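Local coordinates for protein serine-pyruvate aminotransferase (AgxT) (Sulfolobus solfataricus, PDB 3ZRR) that probably catalyses transfer of an amino group from serine to pyruvate, and from alanine to glyoxylate, as a pyridoxal-phosphate enzyme of class V, at residues L285-V290 with L363-R368; T302-K307 with F336-M341; E321-A326 with A349-S354. All blocks are in the same frame, centred on the assembly; numbering follows the deposited sequence. Where two conformers were deposited one is given.

In the fold
All three contacts belong to the C-terminal part of the chain, where helices pack on a four-stranded antiparallel sheet ordered 288-289, 301-305, 335-339, 325-327. Contact 2 forms the middle of that sheet and reaches the bound cofactor adduct through Arg337, NH2 2.9 Å from O8 of the adduct. Contact 1 lies at one edge strand, its centre about 11 Å from that of contact 2; a salt bridge, Glu288 OE1 to Lys307 NZ (2.9 Å), joins them. Contact 3 takes the other edge, about 10 Å from contact 2 between centres, tied by a probable backbone hydrogen bond, Gly339 N to Glu324 O, 2.7 Å. Helix 346-363 links contacts 1 and 3.

Contact 1 (L285-V290 with L363-R368); sequences LGLEIV and LGEPIR. With CA (calcium ion), chain F.
Leu285 and Leu287 meet Ile367 and Arg368 where two helix ends come together beside the edge of the antiparallel sheet in the C-terminal domain. Both helices close with a Schellman motif: helix 264-284 leads into Gly286, helix 346-363 into Gly364, each glycine having positive phi. After Gly364 comes Glu365, whose chain runs out with CG opposite the backbone N and then bends at chi2 (75°). The bend turns the buried carboxylate to the turn after strand 301-305, where three amides grip it: Val308 N and Ala309 N at OE1, Lys307 N at OE2. Three N-H donors on one carboxylate would probably favour its charged form. Lys307 also pairs through NZ with Glu288 OE1, and Glu288 holds a calcium ion with both carboxylate oxygens, OE2 at 2.5 Å and OE1 at 2.8 Å. Across the contact Glu365 OE2 lies 4.2 Å from Leu287 CD2. Past Pro366, the CG2 branch of Ile367 does the work, crossing Leu287 at CD2 (4.0 Å) and reaching Leu285 CB (4.2 Å), while Leu360 of helix 346-363 touches Leu287 and Ile367 alike. Ile367 CA adds an auxiliary CA-H contact to Leu285 O, 3.4 Å away. The same oxygen accepts the one hydrogen bond across the contact, from Arg368 N at 3.3 Å, a long bond whose donor stands 33° off the carbonyl plane. The Arg368 side chain was deposited in two conformers; in one, its guanidinium lays a face over Gly286 CA, a placement that remains doubtful. On the Leu285 side chain, the CD2 methyl abuts the Arg368 carbonyl, 3.4 Å from CD2 to O.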
ATOM      1  N   LEU A 285      31.024  19.890 -19.157  1.00 33.31           N
ATOM      2  CA  LEU A 285      31.482  18.712 -19.892  1.00 36.41           C
ATOM      3  C   LEU A 285      31.779  19.030 -21.346  1.00 37.22           C
ATOM      4  O   LEU A 285      32.387  18.214 -22.039  1.00 38.65           O
ATOM      5  CB  LEU A 285      30.469  17.555 -19.799  1.00 35.04           C
ATOM      6  CG  LEU A 285      30.292  17.004 -18.387  1.00 35.67           C
ATOM      7  CD1 LEU A 285      29.024  16.193 -18.253  1.00 33.78           C
ATOM      8  CD2 LEU A 285      31.515  16.178 -17.983  1.00 34.16           C
ATOM      9  N   GLY A 286      31.361  20.216 -21.789  1.00 33.80           N
ATOM     10  CA  GLY A 286      31.496  20.628 -23.172  1.00 33.93           C
ATOM     11  C   GLY A 286      30.364  20.076 -24.030  1.00 37.15           C
ATOM     12  O   GLY A 286      30.491  19.981 -25.260  1.00 41.09           O
ATOM     13  N   LEU A 287      29.257  19.693 -23.396  1.00 34.59           N
ATOM     14  CA  LEU A 287      28.101  19.192 -24.139  1.00 34.39           C
ATOM     15  C   LEU A 287      27.216  20.341 -24.565  1.00 38.14           C
ATOM     16  O   LEU A 287      27.030  21.319 -23.810  1.00 37.32           O
ATOM     17  CB  LEU A 287      27.308  18.174 -23.325  1.00 33.91           C
ATOM     18  CG  LEU A 287      28.076  16.884 -23.058  1.00 33.06           C
ATOM     19  CD1 LEU A 287      27.374  16.057 -21.945  1.00 33.28           C
ATOM     20  CD2 LEU A 287      28.317  16.048 -24.325  1.00 30.60           C
ATOM     21  N   GLU A 288      26.684  20.229 -25.781  1.00 33.81           N
ATOM     22  CA  GLU A 288      25.816  21.254 -26.325  1.00 35.15           C
ATOM     23  C   GLU A 288      24.349  20.926 -26.027  1.00 33.74           C
ATOM     24  O   GLU A 288      23.919  19.769 -26.118  1.00 33.01           O
ATOM     25  CB  GLU A 288      26.037  21.325 -27.826  1.00 36.38           C
ATOM     26  CG  GLU A 288      25.402  22.525 -28.512  1.00 48.76           C
ATOM     27  CD  GLU A 288      25.639  22.493 -30.017  1.00 57.67           C
ATOM     28  OE1 GLU A 288      26.553  21.751 -30.450  1.00 63.04           O
ATOM     29  OE2 GLU A 288      24.942  23.207 -30.773  1.00 63.12           O
ATOM     30  N   ILE A 289      23.592  21.964 -25.671  1.00 32.70           N
ATOM     31  CA  ILE A 289      22.158  21.854 -25.378  1.00 32.91           C
ATOM     32  C   ILE A 289      21.337  21.987 -26.687  1.00 36.64           C
ATOM     33  O   ILE A 289      21.740  22.709 -27.591  1.00 31.20           O
ATOM     34  CB  ILE A 289      21.771  22.880 -24.290  1.00 33.69           C
ATOM     35  CG1 ILE A 289      22.340  22.402 -22.950  1.00 33.15           C
ATOM     36  CG2 ILE A 289      20.255  23.043 -24.168  1.00 31.71           C
ATOM     37  CD1 ILE A 289      22.357  23.449 -21.859  1.00 36.84           C
ATOM     38  N   VAL A 290      20.229  21.253 -26.814  1.00 30.68           N
ATOM     39  CA  VAL A 290      19.424  21.299 -28.049  1.00 32.93           C
ATOM     40  C   VAL A 290      18.737  22.668 -28.235  1.00 32.43           C
ATOM     41  O   VAL A 290      18.810  23.253 -29.332  1.00 35.33           O
ATOM     42  CB  VAL A 290      18.393  20.141 -28.141  1.00 28.90           C
ATOM     43  CG1 VAL A 290      17.434  20.360 -29.290  1.00 30.78           C
ATOM     44  CG2 VAL A 290      19.091  18.836 -28.365  1.00 29.57           C
ATOM     45  N   LEU A 363      31.554   5.282 -23.566  1.00 47.06           N
ATOM     46  CA  LEU A 363      31.220   5.252 -24.997  1.00 44.88           C
ATOM     47  C   LEU A 363      32.048   6.192 -25.875  1.00 44.14           C
ATOM     48  O   LEU A 363      31.794   6.301 -27.066  1.00 52.38           O
ATOM     49  CB  LEU A 363      29.718   5.493 -25.215  1.00 41.01           C
ATOM     50  CG  LEU A 363      28.747   4.528 -24.519  1.00 46.77           C
ATOM     51  CD1 LEU A 363      27.324   5.057 -24.632  1.00 48.84           C
ATOM     52  CD2 LEU A 363      28.842   3.119 -25.092  1.00 44.28           C
ATOM     53  N   GLY A 364      33.021   6.874 -25.286  1.00 47.30           N
ATOM     54  CA  GLY A 364      33.965   7.680 -26.051  1.00 44.40           C
ATOM     55  C   GLY A 364      33.403   8.972 -26.616  1.00 46.72           C
ATOM     56  O   GLY A 364      33.906   9.493 -27.622  1.00 40.81           O
ATOM     57  N   GLU A 365      32.367   9.508 -25.973  1.00 41.28           N
ATOM     58  CA  GLU A 365      31.907  10.840 -26.319  1.00 36.14           C
ATOM     59  C   GLU A 365      32.896  11.793 -25.674  1.00 39.41           C
ATOM     60  O   GLU A 365      33.136  11.695 -24.470  1.00 44.11           O
ATOM     61  CB  GLU A 365      30.482  11.092 -25.817  1.00 35.81           C
ATOM     62  CG  GLU A 365      29.965  12.539 -26.025  1.00 32.44           C
ATOM     63  CD  GLU A 365      29.582  12.862 -27.490  1.00 35.96           C
ATOM     64  OE1 GLU A 365      29.369  11.927 -28.294  1.00 39.33           O
ATOM     65  OE2 GLU A 365      29.490  14.067 -27.825  1.00 34.21           O
ATOM     66  N   PRO A 366      33.518  12.679 -26.478  1.00 41.02           N
ATOM     67  CA  PRO A 366      34.504  13.598 -25.901  1.00 41.37           C
ATOM     68  C   PRO A 366      33.837  14.493 -24.852  1.00 45.48           C
ATOM     69  O   PRO A 366      32.905  15.242 -25.173  1.00 39.66           O
ATOM     70  CB  PRO A 366      34.975  14.435 -27.112  1.00 37.50           C
ATOM     71  CG  PRO A 366      34.588  13.617 -28.335  1.00 40.75           C
ATOM     72  CD  PRO A 366      33.346  12.880 -27.932  1.00 39.70           C
ATOM     73  N   ILE A 367      34.299  14.368 -23.609  1.00 41.34           N
ATOM     74  CA  ILE A 367      33.840  15.174 -22.485  1.00 39.10           C
ATOM     75  C   ILE A 367      35.004  15.475 -21.544  1.00 41.30           C
ATOM     76  O   ILE A 367      36.020  14.797 -21.561  1.00 42.44           O
ATOM     77  CB  ILE A 367      32.722  14.452 -21.653  1.00 42.45           C
ATOM     78  CG1 ILE A 367      33.148  13.033 -21.257  1.00 43.39           C
ATOM     79  CG2 ILE A 367      31.386  14.440 -22.397  1.00 39.77           C
ATOM     80  CD1 ILE A 367      32.422  12.487 -19.998  1.00 39.47           C
ATOM     81  N   ARG A 368      34.841  16.487 -20.702  1.00 42.12           N
ATOM     82  CA  ARG A 368      35.826  16.798 -19.668  0.60 41.44           C
ATOM     83  C   ARG A 368      35.457  16.027 -18.405  1.00 38.97           C
ATOM     84  O   ARG A 368      34.816  16.573 -17.497  1.00 43.17           O
ATOM     85  CB  ARG A 368      35.874  18.312 -19.406  0.60 42.38           C
ATOM     86  CG  ARG A 368      36.273  19.124 -20.649  0.60 43.03           C
ATOM     87  CD  ARG A 368      36.058  20.624 -20.521  0.60 50.32           C
ATOM     88  NE  ARG A 368      35.735  21.188 -21.839  0.60 55.76           N
ATOM     89  CZ  ARG A 368      34.915  22.210 -22.062  0.60 54.18           C
ATOM     90  NH1 ARG A 368      34.294  22.827 -21.064  0.60 55.67           N
ATOM     91  NH2 ARG A 368      34.691  22.610 -23.307  0.60 52.68           N
TER
HETATM   92 CA    CA F1386      25.617  22.257 -33.040  1.00 67.29          CA

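Contact 2 (T302-K307 with F336-M341); sequences TGVILK and FRIGHM. With PXG (3-[O-phosphonopyridoxyl]--amino-benzoic acid), chain C.
Phe336 takes the crowded position at chi1 (68°), CG between its backbone N and carbonyl carbon, and this swings the ring alongside Val304. CB of Val304 stands over one ring face, 4.0 Å from the centroid, a CH-pi contact displaced toward the rim; Leu306 CD1 meets the ring edge at Phe336 CD1 (3.8 Å). A similar first torsion in His340 (40°) brings its ring back to Thr302, where OG1 and NE2 share a hydrogen bond of 2.8 Å. ND1 of that histidine has a weak bond to Asn299 O. Farther along the same face, the CG2 branch of Val304 packs on Ile338 CD1 (3.7 Å), under helices 264-284 and 346-363. The backbones form an antiparallel ladder: Thr302-Ile338 and Val304-Phe336 are hydrogen-bonded pairs, with Gly303-Arg337 a non-hydrogen-bonded pair between them. The CA atoms of this last pair are 4.2 Å apart, Gly303 CA lying beside Arg337 CG. From the face turned away from the helices, Arg337 bends at chi3 toward the adduct of cofactor and aminobenzoate. NH2 (2.9 Å) and NH1 (3.2 Å) converge on one carboxylate oxygen of the adduct, O8, which lies at the guanidinium edge, while NE is held by Pro327 O. This is consistent with the arginine that receives the substrate carboxylate in fold-type-I aminotransferases.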
ATOM      1  N   THR A 302      15.744  18.998 -20.860  1.00 29.87           N
ATOM      2  CA  THR A 302      16.963  19.470 -21.507  1.00 28.78           C
ATOM      3  C   THR A 302      17.405  18.438 -22.512  1.00 30.11           C
ATOM      4  O   THR A 302      17.517  17.254 -22.188  1.00 27.18           O
ATOM      5  CB  THR A 302      18.098  19.729 -20.482  1.00 29.10           C
ATOM      6  OG1 THR A 302      17.630  20.653 -19.489  1.00 30.59           O
ATOM      7  CG2 THR A 302      19.305  20.364 -21.174  1.00 27.60           C
ATOM      8  N   GLY A 303      17.615  18.882 -23.744  1.00 29.09           N
ATOM      9  CA  GLY A 303      18.123  18.012 -24.791  1.00 29.85           C
ATOM     10  C   GLY A 303      19.638  18.118 -24.838  1.00 33.75           C
ATOM     11  O   GLY A 303      20.203  19.205 -24.719  1.00 31.09           O
ATOM     12  N   VAL A 304      20.292  16.975 -25.002  1.00 33.15           N
ATOM     13  CA  VAL A 304      21.744  16.894 -24.906  1.00 30.80           C
ATOM     14  C   VAL A 304      22.261  16.337 -26.221  1.00 30.86           C
ATOM     15  O   VAL A 304      21.983  15.193 -26.568  1.00 29.92           O
ATOM     16  CB  VAL A 304      22.177  15.985 -23.733  1.00 32.80           C
ATOM     17  CG1 VAL A 304      23.692  15.938 -23.620  1.00 31.82           C
ATOM     18  CG2 VAL A 304      21.567  16.483 -22.394  1.00 30.80           C
ATOM     19  N   ILE A 305      22.991  17.166 -26.960  1.00 32.17           N
ATOM     20  CA  ILE A 305      23.550  16.757 -28.256  1.00 34.06           C
ATOM     21  C   ILE A 305      24.794  15.878 -28.088  1.00 35.23           C
ATOM     22  O   ILE A 305      25.686  16.194 -27.305  1.00 31.89           O
ATOM     23  CB  ILE A 305      23.873  17.979 -29.128  1.00 29.73           C
ATOM     24  CG1 ILE A 305      22.576  18.628 -29.592  1.00 32.04           C
ATOM     25  CG2 ILE A 305      24.740  17.587 -30.345  1.00 32.18           C
ATOM     26  CD1 ILE A 305      22.736  20.069 -30.037  1.00 34.02           C
ATOM     27  N   LEU A 306      24.818  14.772 -28.823  1.00 33.17           N
ATOM     28  CA  LEU A 306      25.969  13.897 -28.878  1.00 36.89           C
ATOM     29  C   LEU A 306      26.633  14.033 -30.249  1.00 38.91           C
ATOM     30  O   LEU A 306      25.955  14.032 -31.279  1.00 39.25           O
ATOM     31  CB  LEU A 306      25.566  12.445 -28.590  1.00 34.70           C
ATOM     32  CG  LEU A 306      24.963  12.214 -27.188  1.00 39.45           C
ATOM     33  CD1 LEU A 306      24.449  10.813 -27.025  1.00 37.05           C
ATOM     34  CD2 LEU A 306      25.958  12.515 -26.074  1.00 41.08           C
ATOM     35  N   LYS A 307      27.955  14.181 -30.251  1.00 38.93           N
ATOM     36  CA  LYS A 307      28.722  14.314 -31.498  1.00 39.56           C
ATOM     37  C   LYS A 307      29.229  12.966 -31.996  1.00 38.35           C
ATOM     38  O   LYS A 307      29.437  12.780 -33.193  1.00 39.23           O
ATOM     39  CB  LYS A 307      29.906  15.269 -31.310  1.00 43.81           C
ATOM     40  CG  LYS A 307      29.579  16.666 -30.807  1.00 46.18           C
ATOM     41  CD  LYS A 307      28.603  17.426 -31.708  1.00 52.80           C
ATOM     42  CE  LYS A 307      28.624  18.938 -31.422  1.00 57.98           C
ATOM     43  NZ  LYS A 307      28.088  19.341 -30.083  1.00 52.97           N
ATOM     44  N   PHE A 336      19.726  12.955 -26.763  1.00 34.56           N
ATOM     45  CA  PHE A 336      18.783  12.354 -25.827  1.00 31.62           C
ATOM     46  C   PHE A 336      18.315  13.501 -24.933  1.00 30.18           C
ATOM     47  O   PHE A 336      18.860  14.596 -24.997  1.00 33.37           O
ATOM     48  CB  PHE A 336      19.414  11.217 -25.014  1.00 28.28           C
ATOM     49  CG  PHE A 336      20.489  11.668 -24.021  1.00 33.82           C
ATOM     50  CD1 PHE A 336      21.819  11.893 -24.446  1.00 30.14           C
ATOM     51  CD2 PHE A 336      20.174  11.845 -22.660  1.00 29.38           C
ATOM     52  CE1 PHE A 336      22.799  12.303 -23.557  1.00 28.49           C
ATOM     53  CE2 PHE A 336      21.156  12.252 -21.752  1.00 30.97           C
ATOM     54  CZ  PHE A 336      22.477  12.470 -22.198  1.00 31.15           C
ATOM     55  N   ARG A 337      17.300  13.255 -24.121  1.00 28.93           N
ATOM     56  CA  ARG A 337      16.736  14.292 -23.278  1.00 29.92           C
ATOM     57  C   ARG A 337      16.776  13.881 -21.816  1.00 30.04           C
ATOM     58  O   ARG A 337      16.685  12.708 -21.493  1.00 33.08           O
ATOM     59  CB  ARG A 337      15.290  14.576 -23.690  1.00 27.87           C
ATOM     60  CG  ARG A 337      15.180  15.313 -24.994  1.00 29.21           C
ATOM     61  CD  ARG A 337      13.720  15.538 -25.404  1.00 33.82           C
ATOM     62  NE  ARG A 337      13.090  14.258 -25.693  1.00 40.75           N
ATOM     63  CZ  ARG A 337      12.020  13.789 -25.063  1.00 33.79           C
ATOM     64  NH1 ARG A 337      11.440  14.511 -24.116  1.00 40.95           N
ATOM     65  NH2 ARG A 337      11.542  12.605 -25.394  1.00 31.47           N
ATOM     66  N   ILE A 338      16.902  14.877 -20.936  1.00 33.33           N
ATOM     67  CA  ILE A 338      16.837  14.660 -19.498  1.00 30.00           C
ATOM     68  C   ILE A 338      15.551  15.275 -19.003  1.00 29.75           C
ATOM     69  O   ILE A 338      15.317  16.470 -19.209  1.00 30.66           O
ATOM     70  CB  ILE A 338      18.023  15.329 -18.765  1.00 28.86           C
ATOM     71  CG1 ILE A 338      19.364  14.829 -19.325  1.00 28.75           C
ATOM     72  CG2 ILE A 338      17.919  15.122 -17.269  1.00 28.31           C
ATOM     73  CD1 ILE A 338      20.527  15.724 -18.926  1.00 26.26           C
ATOM     74  N   GLY A 339      14.709  14.462 -18.364  1.00 30.81           N
ATOM     75  CA  GLY A 339      13.541  14.971 -17.677  1.00 28.20           C
ATOM     76  C   GLY A 339      13.957  15.317 -16.255  1.00 31.23           C
ATOM     77  O   GLY A 339      14.600  14.500 -15.590  1.00 31.76           O
ATOM     78  N   HIS A 340      13.609  16.524 -15.807  1.00 24.52           N
ATOM     79  CA  HIS A 340      13.888  16.982 -14.440  1.00 26.27           C
ATOM     80  C   HIS A 340      12.706  17.794 -13.927  1.00 24.75           C
ATOM     81  O   HIS A 340      12.726  19.022 -13.922  1.00 29.93           O
ATOM     82  CB  HIS A 340      15.205  17.776 -14.353  1.00 26.64           C
ATOM     83  CG  HIS A 340      15.445  18.711 -15.512  1.00 28.93           C
ATOM     84  ND1 HIS A 340      14.863  19.964 -15.595  1.00 29.53           N
ATOM     85  CD2 HIS A 340      16.228  18.585 -16.612  1.00 27.87           C
ATOM     86  CE1 HIS A 340      15.260  20.556 -16.710  1.00 27.65           C
ATOM     87  NE2 HIS A 340      16.087  19.746 -17.343  1.00 31.11           N
ATOM     88  N   MET A 341      11.653  17.091 -13.507  1.00 27.32           N
ATOM     89  CA  MET A 341      10.409  17.751 -13.126  1.00 29.56           C
ATOM     90  C   MET A 341       9.664  16.962 -12.064  1.00 31.43           C
ATOM     91  O   MET A 341       9.833  15.730 -11.949  1.00 31.30           O
ATOM     92  CB  MET A 341       9.510  17.924 -14.347  1.00 30.67           C
ATOM     93  CG  MET A 341       8.821  16.625 -14.828  1.00 31.83           C
ATOM     94  SD  MET A 341       7.967  16.867 -16.414  1.00 41.08           S
ATOM     95  CE  MET A 341       9.356  16.524 -17.564  1.00 29.35           C
TER
HETATM   96  N1  PXG C 470       1.711  18.234 -24.521  1.00 26.33           N
HETATM   97  C2  PXG C 470       2.957  18.112 -24.014  1.00 28.69           C
HETATM   98  C2A PXG C 470       3.853  19.331 -23.913  1.00 24.45           C
HETATM   99  C3  PXG C 470       3.400  16.860 -23.566  1.00 26.83           C
HETATM  100  O3  PXG C 470       4.648  16.770 -23.044  1.00 27.23           O
HETATM  101  C5  PXG C 470       1.300  15.893 -24.184  1.00 26.77           C
HETATM  102  C6  PXG C 470       0.873  17.169 -24.612  1.00 24.12           C
HETATM  103  C5A PXG C 470       0.349  14.694 -24.307  1.00 26.35           C
HETATM  104  OP4 PXG C 470       0.022  14.255 -22.986  1.00 27.00           O
HETATM  105  P   PXG C 470      -0.626  12.826 -22.751  1.00 26.27           P
HETATM  106  OP1 PXG C 470      -0.889  12.835 -21.270  1.00 24.58           O
HETATM  107  OP2 PXG C 470       0.411  11.833 -23.258  1.00 25.35           O
HETATM  108  OP3 PXG C 470      -1.846  12.891 -23.648  1.00 28.18           O
HETATM  109  C4  PXG C 470       2.573  15.744 -23.643  1.00 26.31           C
HETATM  110  C4A PXG C 470       3.006  14.369 -23.158  1.00 32.18           C
HETATM  111  C7  PXG C 470       8.387  11.702 -24.403  1.00 61.46           C
HETATM  112  C8  PXG C 470       6.956  11.770 -23.960  1.00 50.23           C
HETATM  113  O2  PXG C 470       8.666  11.083 -25.463  1.00 53.03           O
HETATM  114  C9  PXG C 470       6.360  12.998 -23.637  1.00 48.43           C
HETATM  115  C10 PXG C 470       5.025  13.044 -23.231  1.00 40.54           C
HETATM  116  C11 PXG C 470       4.317  11.844 -23.144  1.00 45.18           C
HETATM  117  C12 PXG C 470       4.911  10.615 -23.457  1.00 44.55           C
HETATM  118  C13 PXG C 470       6.236  10.585 -23.865  1.00 47.45           C
HETATM  119  O8  PXG C 470       9.254  12.254 -23.680  1.00 69.92           O
HETATM  120  N9  PXG C 470       4.427  14.222 -22.920  1.00 39.87           N

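Contact 3 (E321-A326 with A349-S354); sequences EGVEFA and AIIAIS
Val323 and Phe325 face Ile351 and Ala352 of helix 346-363, and the contact is apolar: no hydrogen bond passes between the two segments. The aliphatic part is carried by Val323. Its CG1 branch, set opposite the carbonyl carbon (chi1 -69°), points into the helix and meets Ala352 CA at 3.9 Å, so that the valine rests on the helix backbone as well as on side chains. Ile351 was deposited in two conformers, and the contacts of its CG2 belong to one of them and are less certain: in it, CG2 lies 3.8 Å from Val323 CG1, and the C=O of Glu321 points almost straight at Ile351 CG2, with O 3.9 Å away. The aromatic part belongs to Phe325. Its ring is presented edge-on: CE1 comes to 4.2 Å from Ala352 CB and CZ to 3.9 Å from Ala352 O, with the oxygen near the ring plane. Over the centre of one ring face lies Val323 CG2, 3.6 Å above the plane, so the valine's two branches are divided between helix and phenyl ring. The Phe325 ring also meets that of Phe336 with the planes inclined at about 50°, and Ile356 and Val355 of the helix touch it too. Polar contacts come from outside: Asn347 of the third subunit donates to Glu321 O, and Glu377 of that subunit is hydrogen-bonded to Ser354 OG. Ile350 packs on its counterpart there, so this helix lies at a subunit interface. Edge strand 325-327 and the turn leading into it thus lie against a covering helix, the helix-on-antiparallel-sheet layering of the C-terminal domain of fold-type-I enzymes.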
ATOM      1  N   GLU A 321      19.474   3.125 -13.764  1.00 73.58           N
ATOM      2  CA  GLU A 321      20.353   4.093 -13.099  1.00 65.95           C
ATOM      3  C   GLU A 321      19.654   5.227 -12.346  1.00 63.25           C
ATOM      4  O   GLU A 321      20.298   6.223 -12.000  1.00 68.12           O
ATOM      5  CB  GLU A 321      21.367   4.658 -14.103  1.00 63.72           C
ATOM      6  CG  GLU A 321      22.342   3.612 -14.670  1.00 73.70           C
ATOM      7  CD  GLU A 321      23.605   3.440 -13.831  1.00 74.83           C
ATOM      8  OE1 GLU A 321      23.568   3.705 -12.609  1.00 75.04           O
ATOM      9  OE2 GLU A 321      24.648   3.043 -14.403  1.00 70.91           O
ATOM     10  N   GLY A 322      18.354   5.082 -12.089  1.00 56.38           N
ATOM     11  CA  GLY A 322      17.607   6.048 -11.263  1.00 51.22           C
ATOM     12  C   GLY A 322      17.459   7.446 -11.850  1.00 59.54           C
ATOM     13  O   GLY A 322      17.312   8.415 -11.104  1.00 56.01           O
ATOM     14  N   VAL A 323      17.500   7.544 -13.182  1.00 56.01           N
ATOM     15  CA  VAL A 323      17.373   8.816 -13.912  1.00 53.39           C
ATOM     16  C   VAL A 323      16.098   8.849 -14.789  1.00 54.67           C
ATOM     17  O   VAL A 323      15.428   7.825 -14.933  1.00 63.39           O
ATOM     18  CB  VAL A 323      18.664   9.136 -14.743  1.00 47.56           C
ATOM     19  CG1 VAL A 323      19.802   9.465 -13.806  1.00 44.20           C
ATOM     20  CG2 VAL A 323      19.085   7.968 -15.619  1.00 47.68           C
ATOM     21  N   GLU A 324      15.756  10.015 -15.349  1.00 49.74           N
ATOM     22  CA  GLU A 324      14.631  10.123 -16.283  0.60 50.56           C
ATOM     23  C   GLU A 324      15.114  10.608 -17.653  1.00 49.49           C
ATOM     24  O   GLU A 324      14.958  11.776 -18.009  1.00 36.31           O
ATOM     25  CB  GLU A 324      13.527  11.031 -15.734  0.60 57.57           C
ATOM     26  CG  GLU A 324      12.255  11.042 -16.590  0.60 70.12           C
ATOM     27  CD  GLU A 324      11.395  12.301 -16.435  0.60 81.56           C
ATOM     28  OE1 GLU A 324      11.613  13.080 -15.480  0.60 82.29           O
ATOM     29  OE2 GLU A 324      10.491  12.510 -17.281  0.60 78.25           O
ATOM     30  N   PHE A 325      15.723   9.690 -18.408  1.00 48.16           N
ATOM     31  CA  PHE A 325      16.225   9.969 -19.764  1.00 45.87           C
ATOM     32  C   PHE A 325      15.288   9.403 -20.830  1.00 45.80           C
ATOM     33  O   PHE A 325      14.676   8.340 -20.637  1.00 43.82           O
ATOM     34  CB  PHE A 325      17.653   9.429 -20.014  1.00 38.90           C
ATOM     35  CG  PHE A 325      18.715   9.985 -19.090  1.00 35.19           C
ATOM     36  CD1 PHE A 325      18.456  11.073 -18.254  1.00 34.58           C
ATOM     37  CD2 PHE A 325      19.985   9.409 -19.058  1.00 34.63           C
ATOM     38  CE1 PHE A 325      19.434  11.559 -17.381  1.00 36.16           C
ATOM     39  CE2 PHE A 325      20.982   9.902 -18.189  1.00 35.10           C
ATOM     40  CZ  PHE A 325      20.706  10.975 -17.362  1.00 34.47           C
ATOM     41  N   ALA A 326      15.213  10.107 -21.961  1.00 39.24           N
ATOM     42  CA  ALA A 326      14.279   9.810 -23.032  1.00 39.63           C
ATOM     43  C   ALA A 326      14.932  10.126 -24.381  1.00 40.82           C
ATOM     44  O   ALA A 326      15.900  10.896 -24.427  1.00 41.95           O
ATOM     45  CB  ALA A 326      12.984  10.641 -22.837  1.00 39.44           C
ATOM     46  N   ALA A 349      19.991  16.057  -9.580  1.00 32.82           N
ATOM     47  CA  ALA A 349      20.914  16.770 -10.462  1.00 32.88           C
ATOM     48  C   ALA A 349      22.296  16.104 -10.480  1.00 32.39           C
ATOM     49  O   ALA A 349      22.842  15.821 -11.554  1.00 34.90           O
ATOM     50  CB  ALA A 349      21.018  18.254 -10.048  1.00 32.37           C
ATOM     51  N   ILE A 350      22.848  15.874  -9.285  1.00 35.29           N
ATOM     52  CA  ILE A 350      24.128  15.181  -9.120  0.60 36.19           C
ATOM     53  C   ILE A 350      24.113  13.821  -9.812  1.00 35.13           C
ATOM     54  O   ILE A 350      25.035  13.492 -10.564  1.00 33.22           O
ATOM     55  CB  ILE A 350      24.483  14.983  -7.619  0.60 40.09           C
ATOM     56  CG1 ILE A 350      24.796  16.320  -6.951  0.60 46.53           C
ATOM     57  CG2 ILE A 350      25.674  14.065  -7.454  0.60 44.95           C
ATOM     58  CD1 ILE A 350      26.166  16.923  -7.313  0.60 42.12           C
ATOM     59  N   ILE A 351      23.071  13.029  -9.554  1.00 35.49           N
ATOM     60  CA  ILE A 351      22.973  11.687 -10.129  0.60 35.52           C
ATOM     61  C   ILE A 351      22.956  11.754 -11.662  1.00 36.80           C
ATOM     62  O   ILE A 351      23.716  11.041 -12.328  1.00 37.33           O
ATOM     63  CB  ILE A 351      21.723  10.914  -9.625  0.60 35.58           C
ATOM     64  CG1 ILE A 351      21.812  10.610  -8.128  0.60 38.52           C
ATOM     65  CG2 ILE A 351      21.557   9.600 -10.390  0.60 37.26           C
ATOM     66  CD1 ILE A 351      20.494  10.022  -7.551  0.60 33.39           C
ATOM     67  N   ALA A 352      22.093  12.605 -12.220  1.00 33.58           N
ATOM     68  CA  ALA A 352      21.962  12.666 -13.676  1.00 32.86           C
ATOM     69  C   ALA A 352      23.309  12.991 -14.337  1.00 30.85           C
ATOM     70  O   ALA A 352      23.724  12.315 -15.269  1.00 32.50           O
ATOM     71  CB  ALA A 352      20.885  13.678 -14.094  1.00 31.40           C
ATOM     72  N   ILE A 353      23.995  14.004 -13.832  1.00 30.73           N
ATOM     73  CA  ILE A 353      25.283  14.385 -14.435  1.00 33.16           C
ATOM     74  C   ILE A 353      26.354  13.296 -14.215  1.00 35.54           C
ATOM     75  O   ILE A 353      27.128  12.975 -15.132  1.00 33.54           O
ATOM     76  CB  ILE A 353      25.710  15.770 -13.977  1.00 32.38           C
ATOM     77  CG1 ILE A 353      24.704  16.809 -14.491  1.00 36.68           C
ATOM     78  CG2 ILE A 353      27.104  16.134 -14.467  1.00 32.36           C
ATOM     79  CD1 ILE A 353      24.714  16.968 -16.024  1.00 34.36           C
ATOM     80  N   SER A 354      26.363  12.692 -13.028  1.00 31.47           N
ATOM     81  CA  SER A 354      27.288  11.587 -12.782  1.00 34.32           C
ATOM     82  C   SER A 354      27.050  10.407 -13.714  1.00 38.05           C
ATOM     83  O   SER A 354      27.990   9.877 -14.298  1.00 38.77           O
ATOM     84  CB  SER A 354      27.206  11.108 -11.337  1.00 35.65           C
ATOM     85  OG  SER A 354      28.259  10.176 -11.116  1.00 46.63           O
TER